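Local coordinates for protein ATP phosphoribosyltransferase regulatory subunit (Lactococcus lactis, PDB 1Z7M) that is required for the first step of histidine biosynthesis and may allow histidine to regulate ATP phosphoribosyltransferase by feedback, at residues 173-178 with 268-273; 254-259 with 274-279; 157-162 with 319-324; 180-185 with 287-292. One frame throughout, in Å; residues are numbered along the deposited sequence.

Contact 1. Residues 173-178 with 268-273; sequences NKTVFE and MIKPII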
# COMPACT_ATOMS: atom_id res chain seq x y z
N ASN B 173 -4.97 16.61 -40.68
CA ASN B 173 -5.67 17.10 -41.87
C ASN B 173 -7.17 17.33 -41.73
O ASN B 173 -7.64 18.45 -41.91
CB ASN B 173 -5.45 16.17 -43.06
CG ASN B 173 -4.00 15.78 -43.23
OD1 ASN B 173 -3.09 16.59 -43.04
ND2 ASN B 173 -3.78 14.51 -43.61
N LYS B 174 -7.94 16.29 -41.40
CA LYS B 174 -9.39 16.44 -41.26
C LYS B 174 -9.91 16.44 -39.81
O LYS B 174 -10.11 15.38 -39.20
CB LYS B 174 -10.08 15.34 -42.07
CG LYS B 174 -11.59 15.46 -42.08
CD LYS B 174 -12.20 14.47 -43.05
CE LYS B 174 -11.67 14.74 -44.46
NZ LYS B 174 -12.17 13.74 -45.45
N THR B 175 -10.15 17.63 -39.28
CA THR B 175 -10.64 17.77 -37.91
C THR B 175 -11.82 18.72 -37.73
O THR B 175 -11.81 19.85 -38.23
CB THR B 175 -9.54 18.29 -36.93
OG1 THR B 175 -9.19 19.64 -37.26
CG2 THR B 175 -8.31 17.42 -36.99
N VAL B 176 -12.82 18.27 -36.99
CA VAL B 176 -13.98 19.10 -36.72
C VAL B 176 -14.00 19.55 -35.27
O VAL B 176 -13.61 18.82 -34.35
CB VAL B 176 -15.29 18.35 -37.03
CG1 VAL B 176 -15.21 17.78 -38.43
CG2 VAL B 176 -15.53 17.25 -36.01
N PHE B 177 -14.44 20.78 -35.07
CA PHE B 177 -14.53 21.38 -33.76
C PHE B 177 -16.03 21.55 -33.44
O PHE B 177 -16.79 22.03 -34.28
CB PHE B 177 -13.83 22.72 -33.79
CG PHE B 177 -13.65 23.32 -32.45
CD1 PHE B 177 -12.52 23.05 -31.71
CD2 PHE B 177 -14.61 24.17 -31.94
CE1 PHE B 177 -12.34 23.62 -30.45
CE2 PHE B 177 -14.45 24.76 -30.69
CZ PHE B 177 -13.31 24.48 -29.94
N GLU B 178 -16.45 21.14 -32.24
CA GLU B 178 -17.86 21.22 -31.83
C GLU B 178 -18.09 21.98 -30.54
O GLU B 178 -17.44 21.71 -29.54
CB GLU B 178 -18.46 19.82 -31.63
CG GLU B 178 -18.59 18.97 -32.88
CD GLU B 178 -18.98 17.53 -32.56
OE1 GLU B 178 -19.15 16.73 -33.50
OE2 GLU B 178 -19.10 17.19 -31.36
N MET B 268 -14.17 32.41 -39.17
CA MET B 268 -13.05 32.76 -40.01
C MET B 268 -11.86 31.83 -39.75
O MET B 268 -11.32 31.25 -40.68
CB MET B 268 -12.68 34.22 -39.76
CG MET B 268 -12.40 34.51 -38.31
SD MET B 268 -12.76 36.19 -37.85
CE MET B 268 -11.57 37.11 -38.87
N ILE B 269 -11.47 31.70 -38.48
CA ILE B 269 -10.35 30.83 -38.09
C ILE B 269 -10.57 29.39 -38.55
O ILE B 269 -9.68 28.76 -39.11
CB ILE B 269 -10.16 30.80 -36.54
CG1 ILE B 269 -9.91 32.20 -36.00
CG2 ILE B 269 -9.00 29.91 -36.18
CD1 ILE B 269 -9.73 32.23 -34.48
N LYS B 270 -11.77 28.88 -38.30
CA LYS B 270 -12.15 27.51 -38.68
C LYS B 270 -13.66 27.35 -38.59
O LYS B 270 -14.30 27.92 -37.71
CB LYS B 270 -11.49 26.51 -37.75
CG LYS B 270 -11.84 25.06 -38.06
CD LYS B 270 -11.14 24.11 -37.11
CE LYS B 270 -11.30 22.68 -37.56
NZ LYS B 270 -10.68 22.47 -38.89
N PRO B 271 -14.25 26.56 -39.50
CA PRO B 271 -15.71 26.39 -39.42
C PRO B 271 -16.10 25.65 -38.15
O PRO B 271 -15.74 24.49 -37.95
CB PRO B 271 -16.03 25.61 -40.70
CG PRO B 271 -14.80 24.78 -40.91
CD PRO B 271 -13.69 25.78 -40.62
N ILE B 272 -16.82 26.34 -37.28
CA ILE B 272 -17.27 25.75 -36.03
C ILE B 272 -18.56 24.98 -36.24
O ILE B 272 -19.34 25.27 -37.15
CB ILE B 272 -17.51 26.84 -34.96
CG1 ILE B 272 -16.24 27.66 -34.77
CG2 ILE B 272 -17.94 26.20 -33.65
CD1 ILE B 272 -15.02 26.83 -34.52
N ILE B 273 -18.78 23.97 -35.41
CA ILE B 273 -19.98 23.17 -35.51
C ILE B 273 -20.75 23.23 -34.20
O ILE B 273 -20.18 23.07 -33.12
CB ILE B 273 -19.61 21.75 -35.87
CG1 ILE B 273 -19.05 21.74 -37.29
CG2 ILE B 273 -20.80 20.86 -35.78
CD1 ILE B 273 -18.38 20.45 -37.67
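Phe177 lies side by side with Ile272, and the two side chains point the same way. The tip of Ile272 does the touching: its CD1 is 3.7 Å from Phe177 CD2 and comes at the ring obliquely. On the other side of the strand, Ile273 CD1 rests 3.8 Å from Val176 CB. The strands pair in the parallel sense at Glu178 and Ile273, though the segments diverge by 50°. Ile273 N gives a weak bond of 3.0 Å to Phe177 O, with 134° at the hydrogen. Lys270, two residues before Ile272, reaches across. Its chain is extended as far as CE and turns only at the last bond (chi4 62°), which puts NZ 2.9 Å from Thr175 O in a weak hydrogen bond. With an alanine here, Thr175 O would probably lose this lysine partner, and a gap would open beside Thr175. Glu178 has its charge partner outside both segments, a basic side chain of another protein chain. Ile167 and Leu160 of helix 152-169 cover Phe177. The contact joins strand 272-274 to strand 175-181 mainly by apolar side chains, and its two polar links, both weak, end on backbone carbonyls.

Contact 2. Residues 254-259 with 274-279; sequences SSFDQL and IDLGMV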
# COMPACT_ATOMS: atom_id res chain seq x y z
N SER B 254 -31.92 31.79 -26.18
CA SER B 254 -30.82 32.55 -25.61
C SER B 254 -29.48 31.81 -25.70
O SER B 254 -28.49 32.36 -26.18
CB SER B 254 -31.13 32.86 -24.14
OG SER B 254 -29.96 33.16 -23.41
N SER B 255 -29.47 30.56 -25.23
CA SER B 255 -28.28 29.72 -25.23
C SER B 255 -27.78 29.38 -26.62
O SER B 255 -26.57 29.29 -26.83
CB SER B 255 -28.53 28.42 -24.46
OG SER B 255 -28.72 28.69 -23.09
N PHE B 256 -28.71 29.20 -27.56
CA PHE B 256 -28.36 28.88 -28.94
C PHE B 256 -27.79 30.09 -29.66
O PHE B 256 -26.97 29.96 -30.58
CB PHE B 256 -29.57 28.42 -29.73
CG PHE B 256 -29.29 28.28 -31.18
CD1 PHE B 256 -28.78 27.09 -31.70
CD2 PHE B 256 -29.49 29.35 -32.04
CE1 PHE B 256 -28.46 26.98 -33.04
CE2 PHE B 256 -29.17 29.25 -33.39
CZ PHE B 256 -28.65 28.06 -33.89
N ASP B 257 -28.25 31.28 -29.27
CA ASP B 257 -27.76 32.52 -29.85
C ASP B 257 -26.30 32.71 -29.49
O ASP B 257 -25.49 33.10 -30.33
CB ASP B 257 -28.55 33.73 -29.34
CG ASP B 257 -29.79 34.02 -30.18
OD1 ASP B 257 -29.84 33.58 -31.36
OD2 ASP B 257 -30.69 34.71 -29.66
N GLN B 258 -25.96 32.45 -28.22
CA GLN B 258 -24.59 32.58 -27.75
C GLN B 258 -23.65 31.69 -28.58
O GLN B 258 -22.59 32.14 -29.01
CB GLN B 258 -24.50 32.20 -26.27
CG GLN B 258 -23.12 32.41 -25.68
CD GLN B 258 -22.73 33.88 -25.60
OE1 GLN B 258 -23.24 34.61 -24.76
NE2 GLN B 258 -21.82 34.30 -26.47
N LEU B 259 -24.05 30.45 -28.79
CA LEU B 259 -23.23 29.53 -29.58
C LEU B 259 -23.10 30.08 -30.99
O LEU B 259 -22.02 30.06 -31.58
CB LEU B 259 -23.88 28.14 -29.64
CG LEU B 259 -24.10 27.44 -28.30
CD1 LEU B 259 -24.90 26.17 -28.50
CD2 LEU B 259 -22.76 27.14 -27.65
N ILE B 274 -22.04 23.49 -34.29
CA ILE B 274 -22.86 23.58 -33.10
C ILE B 274 -23.59 22.27 -32.85
O ILE B 274 -24.31 21.77 -33.73
CB ILE B 274 -23.86 24.75 -33.20
CG1 ILE B 274 -23.09 26.07 -33.39
CG2 ILE B 274 -24.74 24.81 -31.95
CD1 ILE B 274 -23.95 27.33 -33.50
N ASP B 275 -23.38 21.69 -31.67
CA ASP B 275 -24.03 20.44 -31.31
C ASP B 275 -24.95 20.69 -30.13
O ASP B 275 -24.50 20.84 -28.99
CB ASP B 275 -23.02 19.37 -30.94
CG ASP B 275 -23.62 17.97 -30.96
OD1 ASP B 275 -24.82 17.84 -30.62
OD2 ASP B 275 -22.90 17.01 -31.31
N LEU B 276 -26.24 20.74 -30.39
CA LEU B 276 -27.20 20.97 -29.33
C LEU B 276 -27.53 19.65 -28.64
O LEU B 276 -28.34 19.60 -27.72
CB LEU B 276 -28.47 21.61 -29.90
CG LEU B 276 -28.31 23.01 -30.47
CD1 LEU B 276 -29.60 23.46 -31.14
CD2 LEU B 276 -27.92 23.96 -29.35
N GLY B 277 -26.91 18.58 -29.11
CA GLY B 277 -27.16 17.28 -28.52
C GLY B 277 -25.98 16.82 -27.68
O GLY B 277 -25.91 15.66 -27.29
N MET B 278 -25.07 17.73 -27.41
CA MET B 278 -23.89 17.44 -26.62
C MET B 278 -24.24 17.30 -25.15
O MET B 278 -24.89 18.17 -24.58
CB MET B 278 -22.89 18.58 -26.80
CG MET B 278 -21.60 18.40 -26.05
SD MET B 278 -20.46 19.77 -26.34
CE MET B 278 -19.78 19.27 -27.93
N VAL B 279 -23.81 16.20 -24.53
CA VAL B 279 -24.07 15.96 -23.10
C VAL B 279 -22.85 16.42 -22.29
O VAL B 279 -21.75 15.92 -22.49
CB VAL B 279 -24.31 14.47 -22.80
CG1 VAL B 279 -24.52 14.28 -21.35
CG2 VAL B 279 -25.48 13.94 -23.57
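Residues 254-259 of helix 250-267 face a segment that leaves the sheet and bends in a type I turn from Asp275 to Met278, with the CA atoms of Leu259 and Ile274 6.9 Å apart. Four apolar side chains fill the space between them. Leu259 CD1 touches both partners, 3.7 Å from Ile274 CG2 and 3.8 Å from Leu276 CD2, and Leu259 CB also lies against Ile274. Ile274 also brings its far end, CD1, to the backbone of Leu259. Its chain is extended (chi2 180°), and this carries CD1 out to the helix. Phe256 stands about at right angles to Leu276. Its CD1 is 3.8 Å from Leu276 CD1, and the methyl approaches the ring obliquely. Ile274 CG2 is a looser neighbour of the same ring, 4.4 Å from Phe256 CE1. A serine in place of Ile274 would probably strip Leu259 of one of its two apolar partners and open a gap under the helix. Leu237 and Leu240 of helix 237-246 close in on Phe256 as well. The turn is fixed from within: Asp275 OD1 accepts from Gly277 N at 2.7 Å. This is an Asx turn. It follows the step from helix 250-267 into strand 272-274, and the chain then folds back so that Leu276 lies against that helix, within the histidyl-tRNA synthetase-like fold.

Contact 3. Residues 157-162 with 319-324; sequences LEILSL and FAIGFC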
# COMPACT_ATOMS: atom_id res chain seq x y z
N LEU B 157 -13.94 33.62 -25.20
CA LEU B 157 -13.41 33.87 -26.54
C LEU B 157 -11.93 33.58 -26.62
O LEU B 157 -11.43 33.11 -27.65
CB LEU B 157 -13.68 35.32 -26.96
CG LEU B 157 -15.00 35.45 -27.73
CD1 LEU B 157 -15.48 36.90 -27.72
CD2 LEU B 157 -14.80 34.92 -29.15
N GLU B 158 -11.23 33.87 -25.53
CA GLU B 158 -9.80 33.64 -25.48
C GLU B 158 -9.50 32.15 -25.56
O GLU B 158 -8.65 31.72 -26.33
CB GLU B 158 -9.22 34.19 -24.19
CG GLU B 158 -7.71 34.16 -24.15
CD GLU B 158 -7.16 34.67 -22.83
OE1 GLU B 158 -7.66 35.72 -22.35
OE2 GLU B 158 -6.21 34.04 -22.29
N ILE B 159 -10.22 31.36 -24.76
CA ILE B 159 -10.02 29.92 -24.75
C ILE B 159 -10.42 29.26 -26.08
O ILE B 159 -9.65 28.50 -26.64
CB ILE B 159 -10.78 29.28 -23.55
CG1 ILE B 159 -10.20 29.80 -22.23
CG2 ILE B 159 -10.66 27.77 -23.58
CD1 ILE B 159 -8.82 29.28 -21.89
N LEU B 160 -11.61 29.57 -26.59
CA LEU B 160 -12.08 29.01 -27.86
C LEU B 160 -11.14 29.32 -29.01
O LEU B 160 -10.89 28.50 -29.88
CB LEU B 160 -13.45 29.57 -28.22
CG LEU B 160 -14.66 28.82 -27.69
CD1 LEU B 160 -15.90 29.66 -27.87
CD2 LEU B 160 -14.79 27.51 -28.43
N SER B 161 -10.64 30.54 -29.00
CA SER B 161 -9.72 31.01 -30.01
C SER B 161 -8.43 30.19 -29.95
O SER B 161 -8.00 29.59 -30.95
CB SER B 161 -9.44 32.48 -29.77
OG SER B 161 -9.33 33.16 -31.01
N LEU B 162 -7.81 30.18 -28.77
CA LEU B 162 -6.57 29.45 -28.51
C LEU B 162 -6.70 28.00 -28.93
O LEU B 162 -5.85 27.48 -29.64
CB LEU B 162 -6.25 29.49 -27.02
CG LEU B 162 -4.88 30.02 -26.63
CD1 LEU B 162 -4.74 29.99 -25.11
CD2 LEU B 162 -3.80 29.21 -27.30
N PHE B 319 -15.01 32.93 -12.89
CA PHE B 319 -15.00 32.27 -14.18
C PHE B 319 -13.72 31.43 -14.37
O PHE B 319 -12.61 31.95 -14.42
CB PHE B 319 -15.13 33.29 -15.31
CG PHE B 319 -16.40 34.10 -15.25
N ALA B 320 -13.96 30.14 -14.46
CA ALA B 320 -12.93 29.12 -14.67
C ALA B 320 -13.21 28.34 -15.95
O ALA B 320 -14.27 27.74 -16.13
CB ALA B 320 -12.85 28.19 -13.48
N ILE B 321 -12.25 28.35 -16.86
CA ILE B 321 -12.44 27.65 -18.12
C ILE B 321 -11.08 27.19 -18.65
O ILE B 321 -10.05 27.76 -18.33
CB ILE B 321 -13.18 28.57 -19.16
CG1 ILE B 321 -13.31 27.87 -20.51
CG2 ILE B 321 -12.44 29.91 -19.32
CD1 ILE B 321 -14.17 28.64 -21.49
N GLY B 322 -11.10 26.13 -19.45
CA GLY B 322 -9.87 25.63 -20.01
C GLY B 322 -10.15 24.47 -20.92
O GLY B 322 -11.30 24.15 -21.20
N PHE B 323 -9.09 23.85 -21.42
CA PHE B 323 -9.26 22.69 -22.28
C PHE B 323 -8.04 21.79 -22.14
O PHE B 323 -7.04 22.17 -21.52
CB PHE B 323 -9.50 23.11 -23.75
CG PHE B 323 -8.34 23.78 -24.42
CD1 PHE B 323 -7.25 23.05 -24.84
CD2 PHE B 323 -8.37 25.15 -24.67
CE1 PHE B 323 -6.19 23.67 -25.51
CE2 PHE B 323 -7.32 25.78 -25.33
CZ PHE B 323 -6.23 25.04 -25.76
N CYS B 324 -8.14 20.59 -22.71
CA CYS B 324 -7.08 19.62 -22.59
C CYS B 324 -6.85 18.84 -23.87
O CYS B 324 -7.81 18.47 -24.55
CB CYS B 324 -7.41 18.66 -21.46
SG CYS B 324 -6.55 17.12 -21.53
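Ile159 points from its helix at the strand and is met by Ile321 and Phe323, which flank Gly322 in the strand. Ile159 and Ile321 slide past each other in opposite directions. The closest atoms are Ile159 CG1 and Ile321 CG2, at 3.7 Å. Further out, Ile321 CD1 reaches back to 4.0 Å from Ile159 CB. Ile321 extends CG1 trans to its own nitrogen (chi1 177°), which sends this branch alongside Ile159. Phe323 also passes Ile159 in the opposite sense, and here the other branch is used. Ile159 CG2 lies in the plane of the ring, at its edge, 3.6 Å from Phe323 CD2. The ring is swung between the backbone N and the carbonyl carbon (chi1 67°), and this turn brings its CD2 side to the helix. Leu162, about one turn on, touches the same edge more loosely, with CB 4.2 Å from Phe323 CE2.

The axes of 157-162 and 320-324 run almost parallel, 7° apart, and come within 8.5 Å. Helix 152-169 here packs on the central, mostly antiparallel sheet of the class II aminoacyl-tRNA synthetase fold, to whose family this protein belongs. The backbone of Gly322 lies between the two strand side chains, and Ile159 CG2 comes to 4.2 Å from Gly322 CA.

Leu147 and Ile145 of strand 139-148 and Phe290 of strand 288-294 pack around the same side chains. Ile159 and Leu162 thus also reach the adjacent strand 139-148, and Ile159 reaches strand 288-294, beyond 302-306. Glu158, next to Ile159 in the helix, is engaged elsewhere, in a salt bridge to Arg119 and a hydrogen bond to Tyr55.

Contact 4. Residues 180-185 with 287-292; sequences GSAKFF and DLMFKA. With PO4 (phosphate ion), chain J.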
# COMPACT_ATOMS: atom_id res chain seq x y z
N GLY B 180 -20.99 23.59 -27.59
CA GLY B 180 -22.30 23.34 -27.05
C GLY B 180 -22.58 24.15 -25.80
O GLY B 180 -21.77 24.99 -25.40
N SER B 181 -23.74 23.90 -25.20
CA SER B 181 -24.15 24.61 -23.99
C SER B 181 -24.80 23.73 -22.93
O SER B 181 -25.81 23.08 -23.18
CB SER B 181 -25.11 25.72 -24.38
OG SER B 181 -25.58 26.39 -23.22
N ALA B 182 -24.20 23.70 -21.74
CA ALA B 182 -24.72 22.91 -20.64
C ALA B 182 -26.07 23.51 -20.27
O ALA B 182 -27.00 22.80 -19.91
CB ALA B 182 -23.78 22.98 -19.45
N LYS B 183 -26.16 24.82 -20.39
CA LYS B 183 -27.38 25.55 -20.06
C LYS B 183 -28.55 25.17 -20.98
O LYS B 183 -29.69 25.08 -20.54
CB LYS B 183 -27.10 27.04 -20.13
CG LYS B 183 -27.86 27.88 -19.12
CD LYS B 183 -27.43 29.35 -19.21
CE LYS B 183 -28.31 30.29 -18.37
NZ LYS B 183 -29.76 30.30 -18.79
N PHE B 184 -28.26 24.96 -22.26
CA PHE B 184 -29.28 24.57 -23.22
C PHE B 184 -29.60 23.11 -22.92
O PHE B 184 -30.76 22.70 -22.93
CB PHE B 184 -28.74 24.73 -24.64
CG PHE B 184 -29.68 24.24 -25.73
CD1 PHE B 184 -30.39 25.15 -26.51
CD2 PHE B 184 -29.82 22.88 -26.00
CE1 PHE B 184 -31.22 24.71 -27.53
CE2 PHE B 184 -30.65 22.43 -27.02
CZ PHE B 184 -31.35 23.34 -27.79
N PHE B 185 -28.56 22.31 -22.65
CA PHE B 185 -28.76 20.90 -22.33
C PHE B 185 -29.70 20.84 -21.14
O PHE B 185 -30.71 20.14 -21.17
CB PHE B 185 -27.44 20.23 -21.95
CG PHE B 185 -27.62 18.88 -21.28
CD1 PHE B 185 -27.92 17.75 -22.03
CD2 PHE B 185 -27.48 18.76 -19.90
CE1 PHE B 185 -28.09 16.53 -21.42
CE2 PHE B 185 -27.64 17.54 -19.28
CZ PHE B 185 -27.95 16.42 -20.04
N ASP B 287 -21.46 26.07 -18.54
CA ASP B 287 -22.20 26.35 -19.76
C ASP B 287 -21.47 25.96 -21.05
O ASP B 287 -21.76 24.93 -21.65
CB ASP B 287 -22.57 27.84 -19.80
CG ASP B 287 -23.57 28.15 -20.90
OD1 ASP B 287 -23.23 27.91 -22.07
OD2 ASP B 287 -24.68 28.64 -20.60
N LEU B 288 -20.54 26.80 -21.49
CA LEU B 288 -19.79 26.50 -22.71
C LEU B 288 -18.98 25.22 -22.51
O LEU B 288 -18.40 25.02 -21.44
CB LEU B 288 -18.86 27.65 -23.07
CG LEU B 288 -17.86 27.33 -24.19
CD1 LEU B 288 -18.59 26.98 -25.48
CD2 LEU B 288 -16.92 28.51 -24.38
N MET B 289 -18.98 24.37 -23.53
CA MET B 289 -18.25 23.11 -23.54
C MET B 289 -17.94 22.77 -24.99
O MET B 289 -18.78 22.99 -25.86
CB MET B 289 -19.08 22.01 -22.89
CG MET B 289 -20.44 21.78 -23.52
SD MET B 289 -21.49 20.66 -22.55
CE MET B 289 -22.75 20.34 -23.65
N PHE B 290 -16.76 22.22 -25.27
CA PHE B 290 -16.39 21.93 -26.65
C PHE B 290 -15.49 20.73 -26.86
O PHE B 290 -14.65 20.43 -26.02
CB PHE B 290 -15.72 23.16 -27.24
CG PHE B 290 -14.70 23.76 -26.33
CD1 PHE B 290 -13.36 23.41 -26.43
CD2 PHE B 290 -15.07 24.66 -25.34
CE1 PHE B 290 -12.42 23.94 -25.56
CE2 PHE B 290 -14.13 25.19 -24.46
CZ PHE B 290 -12.80 24.83 -24.58
N LYS B 291 -15.66 20.04 -27.98
CA LYS B 291 -14.85 18.88 -28.31
C LYS B 291 -14.22 19.08 -29.68
O LYS B 291 -14.58 20.01 -30.40
CB LYS B 291 -15.69 17.60 -28.24
CG LYS B 291 -16.29 17.33 -26.87
CD LYS B 291 -16.90 15.94 -26.80
CE LYS B 291 -17.51 15.67 -25.43
NZ LYS B 291 -18.11 14.31 -25.35
N ALA B 292 -13.29 18.21 -30.05
CA ALA B 292 -12.63 18.30 -31.34
C ALA B 292 -12.22 16.89 -31.73
O ALA B 292 -11.60 16.19 -30.94
CB ALA B 292 -11.40 19.19 -31.25
P PO4 J . -19.84 13.94 -28.52
O1 PO4 J . -19.66 15.01 -29.26
O2 PO4 J . -18.91 13.24 -27.78
O3 PO4 J . -20.71 14.71 -27.09
O4 PO4 J . -21.07 13.09 -28.85
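Gly180 and Met289 form an antiparallel hydrogen-bonded pair, and Ser181 with Leu288 a non-hydrogen-bonded one, in the central sheet of the class II synthetase fold. Strand 175-181 ends here and helix 182-191 starts, with Ser181 as its N-cap.

The tight part is largely buried. Gly180 N binds Met289 O at 2.9 Å, and the return bond from Met289 N is weak. Ala182 N then gives a fairly straight bond of 2.7 Å to Asp287 O, with 166° at the hydrogen, and ties the first helical residue to the loop residue just before strand 288-294. Ser181 OG does two jobs. It accepts from Phe184 N in the capping bond and donates to Asp287 OD1 at 3.0 Å, meeting that oxygen from above the carboxylate plane. OG stands opposite the backbone N (chi1 177°), from where it reaches both Phe184 N and Asp287 OD1. Asp287 is thus gripped through its backbone and its side chain. Met289 stretches beyond CG over the Gly180 backbone towards the helix start, and its SD lies 4.5 Å from Ala182 CB.

The looser, solvent-exposed side is at Lys183. Its aliphatic chain crosses Asp287, but its NZ stays 5.6 Å from Asp287 OD2, too far for a salt bridge. Further along the strand, Lys291 meets a phosphate that probably came from the crystallisation liquor, and Tyr293 OH and residues of another protein chain bind that ion too. Lys291 is extended beyond CG, and its NZ bonds phosphate O3 weakly and phosphate O2 at 2.8 Å.

Overall arrangement
Along the chain the order is 157-162, 173-178, 180-185, 254-259, 268-273, 274-279, 287-292 and 319-324, so contact 3 encloses the others. Contacts 1 and 4 share strand 175-181 and lie about 16 Å apart between centres. The neighbours of strand 175-181 in the sheet are 272-274 and 288-294. Contact 3 lies about 12 Å from contact 4, on the same sheet, and Phe290 bridges them. Contact 2 is closest to contact 4, with centres about 6 Å apart, and Phe184 touches Leu276 there. Helix 250-267 precedes strand 272-274, which links contacts 2 and 1. Together the four tie distant parts of the sequence together, consistent with a single histidyl-tRNA synthetase-like fold.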